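Local coordinates for ssDNA binding protein (Aeropyrum pernix, PDB 4PSN) that binds single-stranded DNA, which it probably entraps in tunnels formed between the subunits of its assembly, at residues 69-74 with 91-96; 139-144 with 164-169. One frame throughout, in Å; residues are numbered along the deposited sequence. Where two conformers were deposited one is given.

Followed from the N terminus, the chain first lays down strand 6-13 and a run of helices, then folds back on itself in contact 1, where 69-74 meets 91-96 and closes the hairpin of the N-terminal three-stranded sheet. Helix 100-113 leads away to a second sheet. There contact 2 closes a longer excursion: 139-144 and 164-169 belong to next-but-one strands, with strand 146-155 lying between them. The two loops are in series, neither nested nor crossed. Their centres lie about 31 Å apart, on opposite sides of the chain's centre, so each contact ties together its own sheet, yet both reach the second subunit.

Contact 1: residues 69-74 with 91-96; sequences VVRIQI and RVELWR
Arg71 and Glu93 lie side by side and point the same way, joined by a two-pronged salt bridge. Arg71 NE gives its hydrogen to Glu93 OE1 at 3.0 Å, and Arg71 NH1 does the same to Glu93 OE2 at 3.0 Å. Both oxygens sit near the guanidinium plane, but the carboxylate is turned 40° against it: OE2 is met on its syn side, whereas OE1 is approached from above the carboxylate plane. The grip becomes possible because the arginine chain leaves with CG anti to the backbone N (chi1 -180°) and then bends at chi3, turning NE and NH1 to the glutamate. A water bridges Glu93 OE1 and Arg71 O.

The indole of Trp95 meets this arginine too, with CZ3 at its edge 3.7 Å from Arg71 CB, and CH2 lying over one guanidinium face. CE3 of the same ring packs against Val69 CG1. The backbones beneath form an antiparallel beta hairpin, in which Val69-Trp95, Arg71-Glu93 and Gln73-Arg91 are hydrogen-bonded pairs that put their side chains on one face. At its Trp95 end the sheet runs on into a strand of the second subunit, whose Leu67 O accepts the indole NE1-H.

The non-hydrogen-bonded pairs Val70-Leu94 and Ile72-Val92 occupy the other face. Val70, Ile72 and Val92 pack there on Leu57 and Leu58 of helix 40-61, and Leu94 on Ala64 in the loop that follows. Val70 CG1 meets Leu94 CD1 at 3.8 Å, while Ile72 CG1 and Val92 CG2 touch more loosely.

Further along the face that carries Arg71, the Gln73 amide stacks on the Arg91 guanidinium, their planes 23° apart, with NE2 3.9 Å above its centre. Gln73 NE2 and Arg91 NH1 both turn to Asp31 of the third subunit, by a hydrogen bond and a salt bridge respectively.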
# COMPACT_ATOMS: atom_id res chain seq x y z
N VAL C 69 -1.07 17.39 -4.05
CA VAL C 69 -0.86 15.98 -4.34
C VAL C 69 -0.36 15.84 -5.77
O VAL C 69 -0.80 16.57 -6.65
CB VAL C 69 -2.16 15.19 -4.15
CG1 VAL C 69 -2.05 13.78 -4.73
CG2 VAL C 69 -2.55 15.14 -2.67
N VAL C 70 0.59 14.94 -6.00
CA VAL C 70 1.10 14.69 -7.34
C VAL C 70 1.13 13.20 -7.61
O VAL C 70 1.01 12.40 -6.69
CB VAL C 70 2.54 15.21 -7.50
CG1 VAL C 70 2.57 16.74 -7.46
CG2 VAL C 70 3.44 14.61 -6.40
N ARG C 71 1.28 12.84 -8.87
CA ARG C 71 1.46 11.44 -9.24
C ARG C 71 2.36 11.49 -10.45
O ARG C 71 2.11 12.26 -11.38
CB ARG C 71 0.11 10.79 -9.59
CG ARG C 71 0.23 9.30 -10.00
CD ARG C 71 -1.10 8.56 -9.81
NE ARG C 71 -2.11 9.03 -10.75
CZ ARG C 71 -3.39 8.65 -10.75
NH1 ARG C 71 -4.22 9.14 -11.66
NH2 ARG C 71 -3.84 7.78 -9.84
N ILE C 72 3.40 10.67 -10.45
CA ILE C 72 4.45 10.77 -11.45
C ILE C 72 4.77 9.41 -12.00
O ILE C 72 4.75 8.42 -11.28
CB ILE C 72 5.76 11.36 -10.83
CG1 ILE C 72 5.48 12.72 -10.20
CG2 ILE C 72 6.87 11.47 -11.87
CD1 ILE C 72 6.61 13.28 -9.41
N GLN C 73 5.05 9.35 -13.29
CA GLN C 73 5.48 8.11 -13.88
C GLN C 73 6.44 8.43 -15.00
O GLN C 73 6.31 9.46 -15.67
CB GLN C 73 4.28 7.28 -14.37
CG GLN C 73 3.54 7.84 -15.55
CD GLN C 73 2.59 6.81 -16.16
OE1 GLN C 73 1.63 6.39 -15.52
NE2 GLN C 73 2.89 6.37 -17.40
N ILE C 74 7.43 7.56 -15.17
CA ILE C 74 8.38 7.72 -16.27
C ILE C 74 8.97 6.35 -16.57
O ILE C 74 9.22 5.58 -15.65
CB ILE C 74 9.48 8.72 -15.89
CG1 ILE C 74 10.43 8.96 -17.06
CG2 ILE C 74 10.23 8.24 -14.64
CD1 ILE C 74 11.50 10.04 -16.72
N ARG C 91 5.19 11.61 -17.21
CA ARG C 91 3.83 12.10 -17.05
C ARG C 91 3.66 12.55 -15.63
O ARG C 91 4.02 11.84 -14.70
CB ARG C 91 2.82 11.00 -17.38
CG ARG C 91 1.39 11.40 -17.12
CD ARG C 91 0.46 10.19 -17.04
NE ARG C 91 0.37 9.47 -18.31
CZ ARG C 91 -0.27 8.31 -18.46
NH1 ARG C 91 -0.88 7.74 -17.43
NH2 ARG C 91 -0.31 7.74 -19.66
N VAL C 92 3.14 13.76 -15.45
CA VAL C 92 2.93 14.29 -14.11
C VAL C 92 1.49 14.74 -13.99
O VAL C 92 0.95 15.34 -14.91
CB VAL C 92 3.90 15.45 -13.80
CG1 VAL C 92 3.51 16.13 -12.49
CG2 VAL C 92 5.35 14.95 -13.71
N GLU C 93 0.85 14.39 -12.88
CA GLU C 93 -0.48 14.89 -12.57
C GLU C 93 -0.38 15.71 -11.30
O GLU C 93 0.44 15.43 -10.43
CB GLU C 93 -1.46 13.73 -12.39
CG GLU C 93 -1.75 12.96 -13.69
CD GLU C 93 -2.30 11.57 -13.42
OE1 GLU C 93 -1.48 10.65 -13.17
OE2 GLU C 93 -3.54 11.40 -13.43
N LEU C 94 -1.21 16.73 -11.21
CA LEU C 94 -1.20 17.60 -10.05
C LEU C 94 -2.63 17.90 -9.63
O LEU C 94 -3.51 18.13 -10.47
CB LEU C 94 -0.44 18.90 -10.36
CG LEU C 94 -0.50 20.03 -9.34
CD1 LEU C 94 0.25 19.65 -8.07
CD2 LEU C 94 0.07 21.33 -9.95
N TRP C 95 -2.84 17.92 -8.32
CA TRP C 95 -4.12 18.27 -7.74
C TRP C 95 -3.84 19.34 -6.70
O TRP C 95 -2.99 19.16 -5.81
CB TRP C 95 -4.75 17.04 -7.06
CG TRP C 95 -5.17 15.89 -7.95
CD1 TRP C 95 -6.43 15.62 -8.39
CD2 TRP C 95 -4.34 14.82 -8.45
NE1 TRP C 95 -6.44 14.47 -9.15
CE2 TRP C 95 -5.17 13.95 -9.19
CE3 TRP C 95 -2.97 14.51 -8.34
CZ2 TRP C 95 -4.68 12.80 -9.83
CZ3 TRP C 95 -2.49 13.37 -8.97
CH2 TRP C 95 -3.35 12.53 -9.71
N ARG C 96 -4.54 20.47 -6.79
CA ARG C 96 -4.28 21.55 -5.85
C ARG C 96 -5.18 21.52 -4.62
O ARG C 96 -6.39 21.36 -4.73
CB ARG C 96 -4.37 22.90 -6.56
CG ARG C 96 -3.33 23.06 -7.65
CD ARG C 96 -3.12 24.50 -7.99
NE ARG C 96 -2.18 24.68 -9.09
CZ ARG C 96 -0.86 24.78 -8.95
NH1 ARG C 96 -0.31 24.70 -7.75
NH2 ARG C 96 -0.11 24.96 -10.02
O HOH W 1 1.07 10.58 -13.81

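Contact 2: residues 139-144 with 164-169; sequences YRIMYR and GAVVEP
This is an apolar side-chain contact between next-but-one strands, made across the concave face of the curled C-terminal sheet: 139-144 ends strand 137-143, 164-169 carries strand 159-166 into the loop beyond it, and strand 146-155 runs between them. The touching parts run 7° apart, the backbones too distant to pair, yet the 7.2 Å between Ile141 CA and Val166 CA implies that the sheet bends sharply about strand 146-155.

Ile141 and Val166 cross at about a right angle. Val166 CG1 fits against both methyls of the isoleucine, 3.6 Å from the branch, Ile141 CG2, and equally near the tip, Ile141 CD1. Phe198 of helix 186-198 and Phe124 pack on both residues.

Further along, the ring of Tyr143 lies against Pro169, which follows a cis peptide bond. Pro169 CD stands over the ring face, 3.9 Å from the Tyr143 centroid and 17° off the normal, a CH-pi contact. Chi1 of -173° carries the ring out beside its own carbonyl carbon and over the proline. Its hydroxyl is hydrogen-bonded to Glu56 of the second subunit, and Phe55 of that subunit packs on both tyrosine and proline. An alanine in place of Tyr143 is likely to open a gap against Pro169 and to deprive Glu56 of the second subunit of its hydroxyl partner. A water donates to Tyr143 O and to Glu168 OE1.

The arrangement is that of a strongly curled antiparallel sheet whose strands 137-143 and 159-166 face each other across the concave side, helix 186-198 packed on Ile141 and Val166, Tyr143 and Pro169 meeting the second subunit.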
# COMPACT_ATOMS: atom_id res chain seq x y z
N TYR C 139 -33.75 -1.96 -18.15
CA TYR C 139 -33.89 -0.56 -17.79
C TYR C 139 -32.55 -0.01 -17.37
O TYR C 139 -31.77 -0.70 -16.70
CB TYR C 139 -34.85 -0.38 -16.60
CG TYR C 139 -36.23 -0.85 -16.88
CD1 TYR C 139 -37.24 0.03 -17.26
CD2 TYR C 139 -36.54 -2.19 -16.76
CE1 TYR C 139 -38.52 -0.41 -17.52
CE2 TYR C 139 -37.80 -2.64 -17.01
CZ TYR C 139 -38.78 -1.75 -17.40
OH TYR C 139 -40.04 -2.23 -17.64
N ARG C 140 -32.27 1.22 -17.76
CA ARG C 140 -31.19 1.98 -17.14
C ARG C 140 -31.66 2.55 -15.80
O ARG C 140 -32.81 2.98 -15.67
CB ARG C 140 -30.76 3.14 -18.04
CG ARG C 140 -29.86 2.75 -19.21
CD ARG C 140 -29.27 4.01 -19.87
NE ARG C 140 -30.20 5.14 -19.80
CZ ARG C 140 -31.09 5.44 -20.75
NH1 ARG C 140 -31.16 4.71 -21.85
NH2 ARG C 140 -31.90 6.49 -20.59
N ILE C 141 -30.77 2.55 -14.82
CA ILE C 141 -31.05 3.17 -13.53
C ILE C 141 -30.28 4.48 -13.44
O ILE C 141 -29.11 4.54 -13.81
CB ILE C 141 -30.65 2.25 -12.37
CG1 ILE C 141 -31.34 0.89 -12.50
CG2 ILE C 141 -31.02 2.88 -11.04
CD1 ILE C 141 -30.87 -0.13 -11.46
N MSE C 142 -30.93 5.52 -12.94
CA MSE C 142 -30.33 6.82 -12.76
C MSE C 142 -30.43 7.29 -11.32
O MSE C 142 -31.36 6.95 -10.61
CB MSE C 142 -31.12 7.81 -13.60
CG MSE C 142 -32.09 7.10 -14.47
SE MSE C 142 -31.49 7.21 -16.28
CE MSE C 142 -32.17 8.99 -16.57
N TYR C 143 -29.46 8.11 -10.93
CA TYR C 143 -29.43 8.77 -9.65
C TYR C 143 -28.98 10.20 -9.96
O TYR C 143 -27.98 10.40 -10.66
CB TYR C 143 -28.44 8.09 -8.69
CG TYR C 143 -28.54 8.66 -7.30
CD1 TYR C 143 -29.74 8.61 -6.61
CD2 TYR C 143 -27.46 9.32 -6.70
CE1 TYR C 143 -29.87 9.15 -5.36
CE2 TYR C 143 -27.58 9.87 -5.42
CZ TYR C 143 -28.80 9.77 -4.76
OH TYR C 143 -28.98 10.30 -3.51
N ARG C 144 -29.72 11.19 -9.48
CA ARG C 144 -29.40 12.59 -9.78
C ARG C 144 -29.39 12.85 -11.30
O ARG C 144 -28.60 13.65 -11.78
CB ARG C 144 -28.04 13.00 -9.16
CG ARG C 144 -27.92 12.70 -7.67
CD ARG C 144 -26.60 13.21 -7.06
NE ARG C 144 -26.59 14.66 -6.82
CZ ARG C 144 -25.93 15.54 -7.57
NH1 ARG C 144 -25.98 16.83 -7.27
NH2 ARG C 144 -25.22 15.14 -8.62
N GLY C 164 -30.27 -6.59 -10.73
CA GLY C 164 -29.63 -5.41 -11.27
C GLY C 164 -28.53 -4.92 -10.38
O GLY C 164 -28.18 -5.59 -9.42
N ALA C 165 -27.99 -3.75 -10.70
CA ALA C 165 -26.85 -3.23 -9.98
C ALA C 165 -26.75 -1.73 -10.22
O ALA C 165 -27.15 -1.27 -11.28
CB ALA C 165 -25.57 -3.92 -10.50
N VAL C 166 -26.22 -0.99 -9.24
CA VAL C 166 -25.84 0.42 -9.44
C VAL C 166 -24.45 0.63 -8.86
O VAL C 166 -24.00 -0.11 -7.97
CB VAL C 166 -26.84 1.40 -8.77
CG1 VAL C 166 -28.26 1.25 -9.37
CG2 VAL C 166 -26.88 1.18 -7.29
N VAL C 167 -23.75 1.64 -9.35
CA VAL C 167 -22.41 1.94 -8.86
C VAL C 167 -22.41 3.19 -7.97
O VAL C 167 -21.47 3.40 -7.20
CB VAL C 167 -21.42 2.14 -10.01
CG1 VAL C 167 -21.36 0.90 -10.87
CG2 VAL C 167 -21.80 3.37 -10.84
N GLU C 168 -23.46 4.00 -8.08
CA GLU C 168 -23.58 5.21 -7.26
C GLU C 168 -25.00 5.26 -6.74
O GLU C 168 -25.90 4.78 -7.42
CB GLU C 168 -23.34 6.47 -8.10
CG GLU C 168 -21.90 6.64 -8.59
CD GLU C 168 -21.77 7.76 -9.63
OE1 GLU C 168 -22.77 8.49 -9.87
OE2 GLU C 168 -20.68 7.90 -10.22
N PRO C 169 -25.23 5.88 -5.57
CA PRO C 169 -24.24 6.60 -4.77
C PRO C 169 -23.36 5.67 -3.94
O PRO C 169 -22.48 6.15 -3.25
CB PRO C 169 -25.11 7.48 -3.85
CG PRO C 169 -26.41 6.70 -3.71
CD PRO C 169 -26.60 6.04 -5.05
O HOH W 2 -25.20 10.18 -9.82